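Long-range contacts in putative S-adenosylmethionine-dependent methyltransferase (Bacteroides thetaiotaomicron, PDB 1WYZ), which probably transfers a methyl group from S-adenosylmethionine to a substrate that has not been identified: residues Glu2-Leu8 with Gly83-Ile89; Thr15-Leu21 with Phe46-Val50; Arg33-Glu38 with Thr60-Leu64; Asn178-Ile182 with Lys225-Phe230. All coordinates share one frame; numbering follows the deposited sequence.

Contact 1: Glu2-Leu8 with Gly83-Ile89; sequences ETALYLL and GASMGVI
With chi1 at -64°, Ser85 holds OG beside its own backbone N and within 2.6 Å of Glu2 O, while Leu5, its CG anti to the backbone N (chi1 180°), swings CD1 onto Val88. Strands 5-8 and 86-89 are inner neighbours of the parallel sheet of the N-terminal domain. Their ladder starts at the bond from Met86 N to Ala4 O, nearly straight at 163°, and goes on with Tyr6 N to Met86 O, Val88 N to Tyr6 O and Leu8 N to Val88 O. The Ser85 hydroxyl stands above the carbonyl plane of Glu2 and ties the start of the chain to the residue just ahead of strand 86-89; with an alanine at Ser85, Glu2 O would probably lose this donor and the first residues would be freer to swing. Branched Val88 suits the buried face that helix 70-81 covers at Leu5: its CG2 lies 3.6 Å from Leu5 CD1 and 3.7 Å from Leu7 CD1. On the other face Gly87 makes room for a neighbour, since a CB there would collide with Leu8 CD1, which sits 4.1 Å from Gly87 CA.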
loop_
_atom_site.group_PDB
_atom_site.type_symbol
_atom_site.label_atom_id
_atom_site.label_comp_id
_atom_site.label_asym_id
_atom_site.label_seq_id
_atom_site.Cartn_x
_atom_site.Cartn_y
_atom_site.Cartn_z
ATOM N N GLU A 2 1.155 21.740 -6.576
ATOM C CA GLU A 2 2.625 22.004 -6.538
ATOM C C GLU A 2 3.048 22.441 -5.140
ATOM O O GLU A 2 3.768 21.718 -4.459
ATOM C CB GLU A 2 2.997 23.086 -7.555
ATOM C CG GLU A 2 4.493 23.350 -7.698
ATOM C CD GLU A 2 5.233 22.203 -8.353
ATOM O OE1 GLU A 2 4.720 21.675 -9.360
ATOM O OE2 GLU A 2 6.328 21.837 -7.871
ATOM N N THR A 3 2.607 23.618 -4.707
ATOM C CA THR A 3 2.974 24.097 -3.380
ATOM C C THR A 3 2.267 23.230 -2.338
ATOM O O THR A 3 1.063 23.372 -2.099
ATOM C CB THR A 3 2.595 25.589 -3.196
ATOM O OG1 THR A 3 2.737 25.953 -1.818
ATOM C CG2 THR A 3 1.170 25.845 -3.654
ATOM N N ALA A 4 3.029 22.319 -1.736
ATOM C CA ALA A 4 2.492 21.398 -0.742
ATOM C C ALA A 4 3.580 20.532 -0.109
ATOM O O ALA A 4 4.763 20.670 -0.424
ATOM C CB ALA A 4 1.441 20.502 -1.389
ATOM N N LEU A 5 3.160 19.647 0.796
ATOM C CA LEU A 5 4.061 18.721 1.470
ATOM C C LEU A 5 3.978 17.379 0.743
ATOM O O LEU A 5 3.030 16.605 0.926
ATOM C CB LEU A 5 3.666 18.542 2.948
ATOM C CG LEU A 5 4.530 17.583 3.795
ATOM C CD1 LEU A 5 5.942 18.151 3.964
ATOM C CD2 LEU A 5 3.892 17.366 5.157
ATOM N N TYR A 6 4.973 17.130 -0.100
ATOM C CA TYR A 6 5.069 15.905 -0.872
ATOM C C TYR A 6 5.718 14.796 -0.041
ATOM O O TYR A 6 6.849 14.943 0.429
ATOM C CB TYR A 6 5.907 16.161 -2.120
ATOM C CG TYR A 6 5.183 16.905 -3.229
ATOM C CD1 TYR A 6 4.419 16.217 -4.171
ATOM C CD2 TYR A 6 5.310 18.283 -3.372
ATOM C CE1 TYR A 6 3.806 16.878 -5.232
ATOM C CE2 TYR A 6 4.701 18.957 -4.432
ATOM C CZ TYR A 6 3.951 18.245 -5.363
ATOM O OH TYR A 6 3.364 18.894 -6.434
ATOM N N LEU A 7 4.996 13.697 0.153
ATOM C CA LEU A 7 5.506 12.552 0.905
ATOM C C LEU A 7 6.301 11.688 -0.063
ATOM O O LEU A 7 5.721 10.923 -0.824
ATOM C CB LEU A 7 4.336 11.767 1.488
ATOM C CG LEU A 7 3.831 12.200 2.874
ATOM C CD1 LEU A 7 4.189 13.639 3.164
ATOM C CD2 LEU A 7 2.331 11.965 2.953
ATOM N N LEU A 8 7.627 11.807 -0.017
ATOM C CA LEU A 8 8.519 11.075 -0.929
ATOM C C LEU A 8 9.001 9.652 -0.590
ATOM O O LEU A 8 9.721 9.449 0.378
ATOM C CB LEU A 8 9.760 11.930 -1.196
ATOM C CG LEU A 8 9.492 13.390 -1.558
ATOM C CD1 LEU A 8 10.815 14.102 -1.770
ATOM C CD2 LEU A 8 8.625 13.447 -2.814
ATOM N N GLY A 83 4.715 29.149 1.379
ATOM C CA GLY A 83 4.474 29.026 -0.046
ATOM C C GLY A 83 5.500 28.198 -0.791
ATOM O O GLY A 83 5.450 28.103 -2.020
ATOM N N ALA A 84 6.438 27.605 -0.059
ATOM C CA ALA A 84 7.469 26.764 -0.669
ATOM C C ALA A 84 7.112 25.293 -0.463
ATOM O O ALA A 84 6.686 24.902 0.625
ATOM C CB ALA A 84 8.826 27.063 -0.049
ATOM N N SER A 85 7.279 24.478 -1.501
ATOM C CA SER A 85 6.967 23.056 -1.396
ATOM C C SER A 85 8.030 22.318 -0.579
ATOM O O SER A 85 9.201 22.694 -0.602
ATOM C CB SER A 85 6.850 22.444 -2.793
ATOM O OG SER A 85 5.764 23.018 -3.510
HETATM N N MSE A 86 7.617 21.287 0.159
HETATM C CA MSE A 86 8.541 20.503 0.980
HETATM C C MSE A 86 8.340 19.007 0.802
HETATM O O MSE A 86 7.259 18.552 0.443
HETATM C CB MSE A 86 8.377 20.829 2.457
HETATM C CG MSE A 86 8.642 22.264 2.844
HETATM SE SE MSE A 86 8.480 22.433 4.777
HETATM C CE MSE A 86 10.334 22.131 5.298
ATOM N N GLY A 87 9.380 18.229 1.065
ATOM C CA GLY A 87 9.240 16.796 0.924
ATOM C C GLY A 87 9.586 16.049 2.200
ATOM O O GLY A 87 10.338 16.554 3.030
ATOM N N VAL A 88 9.017 14.857 2.366
ATOM C CA VAL A 88 9.305 14.022 3.526
ATOM C C VAL A 88 9.950 12.762 2.953
ATOM O O VAL A 88 9.495 12.244 1.932
ATOM C CB VAL A 88 8.025 13.647 4.312
ATOM C CG1 VAL A 88 8.398 12.834 5.528
ATOM C CG2 VAL A 88 7.276 14.897 4.741
ATOM N N ILE A 89 11.013 12.285 3.598
ATOM C CA ILE A 89 11.740 11.098 3.124
ATOM C C ILE A 89 12.025 10.107 4.248
ATOM O O ILE A 89 12.527 10.494 5.308
ATOM C CB ILE A 89 13.095 11.493 2.518
ATOM C CG1 ILE A 89 12.910 12.640 1.528
ATOM C CG2 ILE A 89 13.728 10.291 1.834
ATOM C CD1 ILE A 89 14.196 13.361 1.129
#

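Contact 2: Thr15-Leu21 with Phe46-Val50; sequences TPLEQVL and FLKKV
Lys49 NZ faces Glu18 OE1 across 3.6 Å, a long salt bridge at the exposed rim of a helix-helix contact. Residues 17-20 form a short, weakly bonded helix after the first strand of the N-terminal domain, and 46-50 are the last turn of helix 40-50, the crossover helix of a beta-alpha-beta unit. Lysine and glutamate suit a surface seam, where charged ends can meet at the solvent side, while the carbon chain of the lysine lies along Leu17. A bend at chi2 (-75°) lays the Lys49 chain past Leu17, the two side chains running in opposite directions, with Lys49 CD 3.4 Å from Leu17 CD1. The second branch of the leucine reaches further in: CD2 comes to 3.8 Å from Val50 CG2 and 4.0 Å from Phe46 CE1. An alanine in place of Leu17 would probably open a gap between the helices, taking from Val50 CG2 its partner across the contact, leaving Phe46 with Leu21 alone of this segment and the Lys49 chain less supported. Glu18, Gln19 and Val20 also touch the second subunit, so this small helix lies between its own domain and the dimer partner. Deeper down, Val50 CG2 rests over one face of the Phe46 ring, offset toward the rim, and Leu21 CD1 meets the edge of that ring, 4.2 Å from Phe46 CE1.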
loop_
_atom_site.group_PDB
_atom_site.type_symbol
_atom_site.label_atom_id
_atom_site.label_comp_id
_atom_site.label_asym_id
_atom_site.label_seq_id
_atom_site.Cartn_x
_atom_site.Cartn_y
_atom_site.Cartn_z
ATOM N N THR A 15 18.259 -1.369 -5.124
ATOM C CA THR A 15 17.840 -1.516 -6.515
ATOM C C THR A 15 17.896 -0.198 -7.256
ATOM O O THR A 15 17.914 0.863 -6.652
ATOM C CB THR A 15 16.379 -1.986 -6.635
ATOM O OG1 THR A 15 15.525 -1.005 -6.024
ATOM C CG2 THR A 15 16.179 -3.340 -5.980
ATOM N N PRO A 16 17.913 -0.256 -8.591
ATOM C CA PRO A 16 17.950 0.987 -9.376
ATOM C C PRO A 16 16.652 1.750 -9.090
ATOM O O PRO A 16 15.562 1.196 -9.242
ATOM C CB PRO A 16 18.009 0.484 -10.819
ATOM C CG PRO A 16 18.704 -0.864 -10.687
ATOM C CD PRO A 16 18.058 -1.448 -9.453
ATOM N N LEU A 17 16.768 3.005 -8.666
ATOM C CA LEU A 17 15.596 3.824 -8.355
ATOM C C LEU A 17 14.469 3.761 -9.398
ATOM O O LEU A 17 13.290 3.837 -9.053
ATOM C CB LEU A 17 16.007 5.285 -8.158
ATOM C CG LEU A 17 16.350 5.767 -6.747
ATOM C CD1 LEU A 17 17.440 4.914 -6.144
ATOM C CD2 LEU A 17 16.775 7.233 -6.810
ATOM N N GLU A 18 14.830 3.615 -10.666
ATOM C CA GLU A 18 13.844 3.557 -11.737
ATOM C C GLU A 18 13.030 2.259 -11.789
ATOM O O GLU A 18 12.054 2.159 -12.540
ATOM C CB GLU A 18 14.526 3.778 -13.094
ATOM C CG GLU A 18 15.742 2.896 -13.345
ATOM C CD GLU A 18 17.033 3.491 -12.794
ATOM O OE1 GLU A 18 17.150 3.688 -11.563
ATOM O OE2 GLU A 18 17.941 3.762 -13.609
ATOM N N GLN A 19 13.427 1.266 -11.006
ATOM C CA GLN A 19 12.704 -0.001 -10.991
ATOM C C GLN A 19 11.495 0.086 -10.057
ATOM O O GLN A 19 10.521 -0.657 -10.202
ATOM C CB GLN A 19 13.630 -1.123 -10.517
ATOM C CG GLN A 19 13.075 -2.542 -10.644
ATOM C CD GLN A 19 13.657 -3.492 -9.592
ATOM O OE1 GLN A 19 14.875 -3.575 -9.410
ATOM N NE2 GLN A 19 12.782 -4.210 -8.896
ATOM N N VAL A 20 11.549 1.014 -9.107
ATOM C CA VAL A 20 10.469 1.131 -8.141
ATOM C C VAL A 20 9.882 2.523 -7.898
ATOM O O VAL A 20 8.957 2.666 -7.098
ATOM C CB VAL A 20 10.923 0.528 -6.804
ATOM C CG1 VAL A 20 11.264 -0.959 -6.999
ATOM C CG2 VAL A 20 12.137 1.292 -6.275
ATOM N N LEU A 21 10.384 3.540 -8.599
ATOM C CA LEU A 21 9.879 4.906 -8.423
ATOM C C LEU A 21 9.436 5.565 -9.726
ATOM O O LEU A 21 10.097 5.438 -10.744
ATOM C CB LEU A 21 10.948 5.779 -7.770
ATOM C CG LEU A 21 11.430 5.296 -6.403
ATOM C CD1 LEU A 21 12.694 6.030 -6.022
ATOM C CD2 LEU A 21 10.337 5.503 -5.357
ATOM N N PHE A 46 20.341 9.692 -0.775
ATOM C CA PHE A 46 19.229 9.386 -1.665
ATOM C C PHE A 46 19.028 10.422 -2.764
ATOM O O PHE A 46 18.911 10.069 -3.939
ATOM C CB PHE A 46 17.936 9.267 -0.868
ATOM C CG PHE A 46 16.711 9.185 -1.728
ATOM C CD1 PHE A 46 16.414 8.017 -2.424
ATOM C CD2 PHE A 46 15.839 10.273 -1.837
ATOM C CE1 PHE A 46 15.256 7.933 -3.222
ATOM C CE2 PHE A 46 14.691 10.193 -2.626
ATOM C CZ PHE A 46 14.396 9.023 -3.318
ATOM N N LEU A 47 18.961 11.694 -2.385
ATOM C CA LEU A 47 18.751 12.749 -3.371
ATOM C C LEU A 47 19.873 12.773 -4.404
ATOM O O LEU A 47 19.684 13.259 -5.516
ATOM C CB LEU A 47 18.627 14.117 -2.682
ATOM C CG LEU A 47 17.393 14.370 -1.797
ATOM C CD1 LEU A 47 17.542 15.723 -1.125
ATOM C CD2 LEU A 47 16.111 14.325 -2.626
ATOM N N LYS A 48 21.038 12.241 -4.035
ATOM C CA LYS A 48 22.182 12.189 -4.942
ATOM C C LYS A 48 21.882 11.188 -6.042
ATOM O O LYS A 48 22.165 11.431 -7.216
ATOM C CB LYS A 48 23.452 11.759 -4.196
ATOM C CG LYS A 48 24.388 12.899 -3.766
ATOM C CD LYS A 48 25.232 13.445 -4.926
ATOM C CE LYS A 48 24.689 14.754 -5.492
ATOM N NZ LYS A 48 23.427 14.585 -6.253
ATOM N N LYS A 49 21.303 10.060 -5.649
ATOM C CA LYS A 49 20.948 9.006 -6.584
ATOM C C LYS A 49 19.751 9.444 -7.440
ATOM O O LYS A 49 19.565 8.971 -8.562
ATOM C CB LYS A 49 20.625 7.732 -5.800
ATOM C CG LYS A 49 21.151 6.442 -6.426
ATOM C CD LYS A 49 20.341 6.009 -7.643
ATOM C CE LYS A 49 20.695 4.585 -8.066
ATOM N NZ LYS A 49 19.712 4.034 -9.046
ATOM N N VAL A 50 18.948 10.362 -6.908
ATOM C CA VAL A 50 17.781 10.868 -7.625
ATOM C C VAL A 50 18.180 11.823 -8.741
ATOM O O VAL A 50 17.602 11.788 -9.827
ATOM C CB VAL A 50 16.831 11.640 -6.698
ATOM C CG1 VAL A 50 15.608 12.102 -7.485
ATOM C CG2 VAL A 50 16.435 10.776 -5.521
#

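Contact 3: Arg33-Glu38 with Thr60-Leu64; sequences RHFIVE and TFYPL
Phe35 and Phe61 stand opposite each other on parallel chains, where like first torsions, chi1 -56° and -53°, send both rings the same way, planes 24° apart. The rings are slid well past each other, centroids 5.9 Å apart, and barely overlap; Phe35 CD1 to Phe61 CE2 is their nearest approach, and Leu47 of helix 40-50 packs against both. That helix is the connection in a beta-alpha-beta crossover whose parallel strands are 34-37 and 62-63, and flat phenyl groups suit the layer between it and the sheet. The Ile36 and Tyr62 side chains go to the opposite face. There Ile36 CG2 crosses to Leu64 CG at 3.8 Å, and the Tyr62 ring meets that of Tyr76 on helix 70-81. The edge of the His34 imidazole is turned to the tyrosine, with CD2 4.4 Å from Tyr62 OH. Three backbone bonds join the strands: Tyr62 N to Phe35 O at 2.9 Å, Val37 N to Tyr62 O at 3.0 Å and Leu64 N to Val37 O at 2.7 Å, the last one bent. Pro63, which has no N-H, falls where this pairing asks for none from it. Backbone polarity is thus met within the ladder, with mostly apolar packing on the two faces and His34 and the Tyr62 hydroxyl at the Ile36 face, consistent with a pairing that depends little on side-chain polarity.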
loop_
_atom_site.group_PDB
_atom_site.type_symbol
_atom_site.label_atom_id
_atom_site.label_comp_id
_atom_site.label_asym_id
_atom_site.label_seq_id
_atom_site.Cartn_x
_atom_site.Cartn_y
_atom_site.Cartn_z
ATOM N N ARG A 33 13.195 22.383 -1.883
ATOM C CA ARG A 33 14.430 22.921 -1.312
ATOM C C ARG A 33 14.569 22.543 0.157
ATOM O O ARG A 33 15.663 22.597 0.718
ATOM C CB ARG A 33 14.445 24.449 -1.397
ATOM C CG ARG A 33 14.400 25.041 -2.796
ATOM C CD ARG A 33 14.386 26.566 -2.708
ATOM N NE ARG A 33 14.469 27.209 -4.015
ATOM C CZ ARG A 33 14.502 28.526 -4.199
ATOM N NH1 ARG A 33 14.457 29.347 -3.155
ATOM N NH2 ARG A 33 14.589 29.024 -5.428
ATOM N N HIS A 34 13.445 22.183 0.777
ATOM C CA HIS A 34 13.407 21.818 2.197
ATOM C C HIS A 34 12.809 20.430 2.416
ATOM O O HIS A 34 11.671 20.175 2.039
ATOM C CB HIS A 34 12.554 22.820 2.981
ATOM C CG HIS A 34 12.776 24.248 2.592
ATOM N ND1 HIS A 34 12.611 24.703 1.302
ATOM C CD2 HIS A 34 13.108 25.333 3.333
ATOM C CE1 HIS A 34 12.830 26.005 1.263
ATOM N NE2 HIS A 34 13.133 26.411 2.482
ATOM N N PHE A 35 13.563 19.545 3.050
ATOM C CA PHE A 35 13.074 18.202 3.315
ATOM C C PHE A 35 12.998 17.927 4.808
ATOM O O PHE A 35 13.791 18.440 5.583
ATOM C CB PHE A 35 13.990 17.152 2.671
ATOM C CG PHE A 35 14.173 17.330 1.198
ATOM C CD1 PHE A 35 15.083 18.262 0.701
ATOM C CD2 PHE A 35 13.397 16.603 0.297
ATOM C CE1 PHE A 35 15.212 18.475 -0.676
ATOM C CE2 PHE A 35 13.519 16.812 -1.093
ATOM C CZ PHE A 35 14.425 17.748 -1.576
ATOM N N ILE A 36 12.027 17.119 5.203
ATOM C CA ILE A 36 11.871 16.721 6.591
ATOM C C ILE A 36 12.183 15.233 6.507
ATOM O O ILE A 36 11.500 14.487 5.808
ATOM C CB ILE A 36 10.428 16.961 7.098
ATOM C CG1 ILE A 36 10.168 18.463 7.229
ATOM C CG2 ILE A 36 10.233 16.331 8.469
ATOM C CD1 ILE A 36 10.915 19.224 8.271
ATOM N N VAL A 37 13.230 14.805 7.207
ATOM C CA VAL A 37 13.662 13.412 7.139
ATOM C C VAL A 37 13.956 12.708 8.456
ATOM O O VAL A 37 14.169 13.342 9.490
ATOM C CB VAL A 37 14.928 13.301 6.274
ATOM C CG1 VAL A 37 14.630 13.748 4.847
ATOM C CG2 VAL A 37 16.029 14.166 6.879
ATOM N N GLU A 38 13.987 11.380 8.386
ATOM C CA GLU A 38 14.274 10.537 9.542
ATOM C C GLU A 38 15.775 10.364 9.713
ATOM O O GLU A 38 16.222 9.800 10.706
ATOM C CB GLU A 38 13.617 9.169 9.373
ATOM C CG GLU A 38 12.102 9.222 9.381
ATOM C CD GLU A 38 11.473 7.917 8.944
ATOM O OE1 GLU A 38 11.769 6.876 9.569
ATOM O OE2 GLU A 38 10.682 7.937 7.976
ATOM N N THR A 60 18.799 22.264 4.444
ATOM C CA THR A 60 17.637 22.714 5.186
ATOM C C THR A 60 16.912 21.455 5.636
ATOM O O THR A 60 15.736 21.486 5.999
ATOM C CB THR A 60 16.702 23.566 4.307
ATOM O OG1 THR A 60 16.502 22.906 3.053
ATOM C CG2 THR A 60 17.301 24.941 4.066
ATOM N N PHE A 61 17.630 20.337 5.594
ATOM C CA PHE A 61 17.071 19.061 6.005
ATOM C C PHE A 61 16.742 19.131 7.492
ATOM O O PHE A 61 17.629 19.328 8.320
ATOM C CB PHE A 61 18.078 17.932 5.778
ATOM C CG PHE A 61 18.642 17.873 4.380
ATOM C CD1 PHE A 61 19.596 18.800 3.952
ATOM C CD2 PHE A 61 18.247 16.865 3.501
ATOM C CE1 PHE A 61 20.155 18.719 2.664
ATOM C CE2 PHE A 61 18.797 16.771 2.211
ATOM C CZ PHE A 61 19.753 17.701 1.797
ATOM N N TYR A 62 15.468 18.975 7.829
ATOM C CA TYR A 62 15.037 19.013 9.223
ATOM C C TYR A 62 14.896 17.586 9.757
ATOM O O TYR A 62 14.099 16.797 9.237
ATOM C CB TYR A 62 13.688 19.738 9.351
ATOM C CG TYR A 62 13.720 21.188 8.919
ATOM C CD1 TYR A 62 14.455 22.139 9.632
ATOM C CD2 TYR A 62 13.025 21.610 7.788
ATOM C CE1 TYR A 62 14.496 23.484 9.222
ATOM C CE2 TYR A 62 13.059 22.952 7.369
ATOM C CZ TYR A 62 13.797 23.879 8.087
ATOM O OH TYR A 62 13.840 25.184 7.649
ATOM N N PRO A 63 15.685 17.230 10.788
ATOM C CA PRO A 63 15.648 15.897 11.401
ATOM C C PRO A 63 14.328 15.662 12.128
ATOM O O PRO A 63 13.842 16.545 12.842
ATOM C CB PRO A 63 16.839 15.927 12.356
ATOM C CG PRO A 63 17.792 16.845 11.675
ATOM C CD PRO A 63 16.872 17.970 11.244
ATOM N N LEU A 64 13.760 14.470 11.951
ATOM C CA LEU A 64 12.478 14.115 12.563
ATOM C C LEU A 64 12.536 12.746 13.256
ATOM O O LEU A 64 13.143 11.808 12.737
ATOM C CB LEU A 64 11.407 14.102 11.467
ATOM C CG LEU A 64 9.940 14.398 11.779
ATOM C CD1 LEU A 64 9.329 13.300 12.629
ATOM C CD2 LEU A 64 9.857 15.737 12.474
#

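Contact 4: Asn178-Ile182 with Lys225-Phe230; sequences NHKMI and KIPCIF
Helix 178-182 and strand 228-230 run in nearly the same direction, their axes 15° apart and 10.9 Å from each other at closest. The chains converge toward the start of the helix: Asn178 CA is 7.4 Å from Pro227 CA, whereas Ile182 CA and Phe230 CA are 9.0 Å apart. In the strand, alternate residues Cys228 and Phe230 direct their side chains to the helix, and Ile229 points to the other face of the sheet. Phe230 and Asn178 carry most of the contact. One side of the phenyl ring end meets Met181, a selenomethionine, with Phe230 CE2 3.6 Å from Met181 CG; the other meets Ile182, with Phe230 CE1 4.0 Å from Ile182 CG2. This packing belongs to the C-terminal domain, in which helix 178-188 links strand 168-173 to strand 194-199 and so crosses over strand 228-233, which lies between them in the mixed sheet. A large aromatic is well suited to bridging such a helix-to-sheet distance. The first torsion of Met181 (chi1 175°) puts CG alongside the ring, and the bent chain then carries SE away from the strand. Asn178 approaches from the first turn, its amide plane 82° from the phenyl plane. A hydrogen bond from its ND2 to Pro175 O is consistent with this way round for the amide, though the place of OD1 is doubtful. At the solvent side the Lys225 chain, extended as far as CE and bent at its last torsion, crosses Asn178 at about a right angle, bringing Lys225 NZ to 3.6 Å from Asn178 CG, a van der Waals approach beside the amide.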
loop_
_atom_site.group_PDB
_atom_site.type_symbol
_atom_site.label_atom_id
_atom_site.label_comp_id
_atom_site.label_asym_id
_atom_site.label_seq_id
_atom_site.Cartn_x
_atom_site.Cartn_y
_atom_site.Cartn_z
ATOM N N ASN A 178 13.641 -13.828 12.297
ATOM C CA ASN A 178 12.895 -14.510 11.238
ATOM C C ASN A 178 12.574 -15.985 11.423
ATOM O O ASN A 178 11.407 -16.376 11.449
ATOM C CB ASN A 178 13.608 -14.337 9.896
ATOM C CG ASN A 178 13.012 -13.231 9.060
ATOM O OD1 ASN A 178 11.803 -13.189 8.837
ATOM N ND2 ASN A 178 13.861 -12.326 8.584
ATOM N N HIS A 179 13.607 -16.808 11.537
ATOM C CA HIS A 179 13.395 -18.232 11.686
ATOM C C HIS A 179 12.644 -18.587 12.964
ATOM O O HIS A 179 11.903 -19.568 12.999
ATOM C CB HIS A 179 14.728 -18.976 11.634
ATOM C CG HIS A 179 14.706 -20.172 10.733
ATOM N ND1 HIS A 179 14.782 -20.072 9.359
ATOM C CD2 HIS A 179 14.557 -21.491 11.005
ATOM C CE1 HIS A 179 14.681 -21.276 8.825
ATOM N NE2 HIS A 179 14.542 -22.155 9.801
ATOM N N LYS A 180 12.825 -17.794 14.014
ATOM C CA LYS A 180 12.127 -18.078 15.261
ATOM C C LYS A 180 10.635 -17.801 15.101
ATOM O O LYS A 180 9.803 -18.410 15.776
ATOM C CB LYS A 180 12.700 -17.240 16.410
ATOM C CG LYS A 180 12.109 -17.586 17.782
ATOM C CD LYS A 180 12.405 -19.030 18.177
ATOM C CE LYS A 180 11.815 -19.369 19.539
ATOM N NZ LYS A 180 10.326 -19.346 19.528
HETATM N N MSE A 181 10.304 -16.884 14.196
HETATM C CA MSE A 181 8.910 -16.537 13.938
HETATM C C MSE A 181 8.208 -17.662 13.176
HETATM O O MSE A 181 7.156 -18.125 13.608
HETATM C CB MSE A 181 8.811 -15.229 13.149
HETATM C CG MSE A 181 7.383 -14.856 12.736
HETATM SE SE MSE A 181 6.212 -14.295 14.196
HETATM C CE MSE A 181 5.450 -15.984 14.712
ATOM N N ILE A 182 8.784 -18.116 12.061
ATOM C CA ILE A 182 8.149 -19.193 11.313
ATOM C C ILE A 182 7.891 -20.384 12.234
ATOM O O ILE A 182 6.861 -21.054 12.125
ATOM C CB ILE A 182 8.992 -19.642 10.073
ATOM C CG1 ILE A 182 10.418 -20.015 10.493
ATOM C CG2 ILE A 182 9.000 -18.542 9.015
ATOM C CD1 ILE A 182 10.574 -21.440 10.981
ATOM N N LYS A 225 20.168 -13.664 8.878
ATOM C CA LYS A 225 19.449 -13.767 7.620
ATOM C C LYS A 225 19.189 -12.368 7.045
ATOM O O LYS A 225 20.090 -11.531 7.019
ATOM C CB LYS A 225 18.131 -14.514 7.844
ATOM C CG LYS A 225 17.456 -14.985 6.574
ATOM C CD LYS A 225 16.050 -15.445 6.870
ATOM C CE LYS A 225 15.184 -15.338 5.638
ATOM N NZ LYS A 225 13.802 -14.944 6.016
ATOM N N ILE A 226 17.957 -12.123 6.600
ATOM C CA ILE A 226 17.554 -10.838 6.013
ATOM C C ILE A 226 16.018 -10.703 6.027
ATOM O O ILE A 226 15.309 -11.673 5.755
ATOM C CB ILE A 226 18.092 -10.714 4.568
ATOM C CG1 ILE A 226 19.526 -10.166 4.598
ATOM C CG2 ILE A 226 17.171 -9.839 3.731
ATOM C CD1 ILE A 226 19.734 -8.747 5.189
ATOM N N PRO A 227 15.496 -9.484 6.293
ATOM C CA PRO A 227 14.072 -9.103 6.385
ATOM C C PRO A 227 13.016 -9.524 5.356
ATOM O O PRO A 227 13.281 -9.620 4.158
ATOM C CB PRO A 227 14.134 -7.585 6.542
ATOM C CG PRO A 227 15.337 -7.223 5.774
ATOM C CD PRO A 227 16.330 -8.269 6.239
ATOM N N CYS A 228 11.801 -9.746 5.864
ATOM C CA CYS A 228 10.647 -10.160 5.057
ATOM C C CYS A 228 9.321 -9.855 5.771
ATOM O O CYS A 228 9.315 -9.419 6.917
ATOM C CB CYS A 228 10.719 -11.659 4.766
ATOM S SG CYS A 228 10.687 -12.689 6.237
ATOM N N ILE A 229 8.201 -10.089 5.089
ATOM C CA ILE A 229 6.876 -9.842 5.668
ATOM C C ILE A 229 6.090 -11.143 5.695
ATOM O O ILE A 229 6.347 -12.032 4.883
ATOM C CB ILE A 229 6.039 -8.842 4.832
ATOM C CG1 ILE A 229 6.741 -7.491 4.747
ATOM C CG2 ILE A 229 4.655 -8.684 5.446
ATOM C CD1 ILE A 229 7.932 -7.447 3.796
ATOM N N PHE A 230 5.121 -11.249 6.602
ATOM C CA PHE A 230 4.314 -12.458 6.687
ATOM C C PHE A 230 2.825 -12.176 6.510
ATOM O O PHE A 230 2.303 -11.179 7.014
ATOM C CB PHE A 230 4.554 -13.159 8.024
ATOM C CG PHE A 230 5.965 -13.644 8.209
ATOM C CD1 PHE A 230 6.504 -14.600 7.353
ATOM C CD2 PHE A 230 6.769 -13.132 9.233
ATOM C CE1 PHE A 230 7.827 -15.042 7.506
ATOM C CE2 PHE A 230 8.100 -13.567 9.399
ATOM C CZ PHE A 230 8.621 -14.522 8.532
#

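Contacts 1, 2 and 3 belong to the N-terminal domain and contact 4 to the C-terminal one. Contacts 1 and 3, centres 11 Å apart, are pairings in one parallel sheet, joined through neighbouring strands 86-89 and 34-37. The centre of contact 2 is about 18 Å from the centres of contacts 1 and 3, yet it touches both: Phe46 packs on Ile89, and Leu47 on Phe35 and Phe61. Along the chain contacts 2 and 3 interleave, and both fall between the two segments of contact 1. Contact 4 follows later, on the second, mixed sheet, its centre about 35 Å from that of contact 1. The protein thus has two alpha/beta domains, each with its own sheet; in RsmI-like methyltransferases the cofactor site lies in the cleft between them, as is likely here.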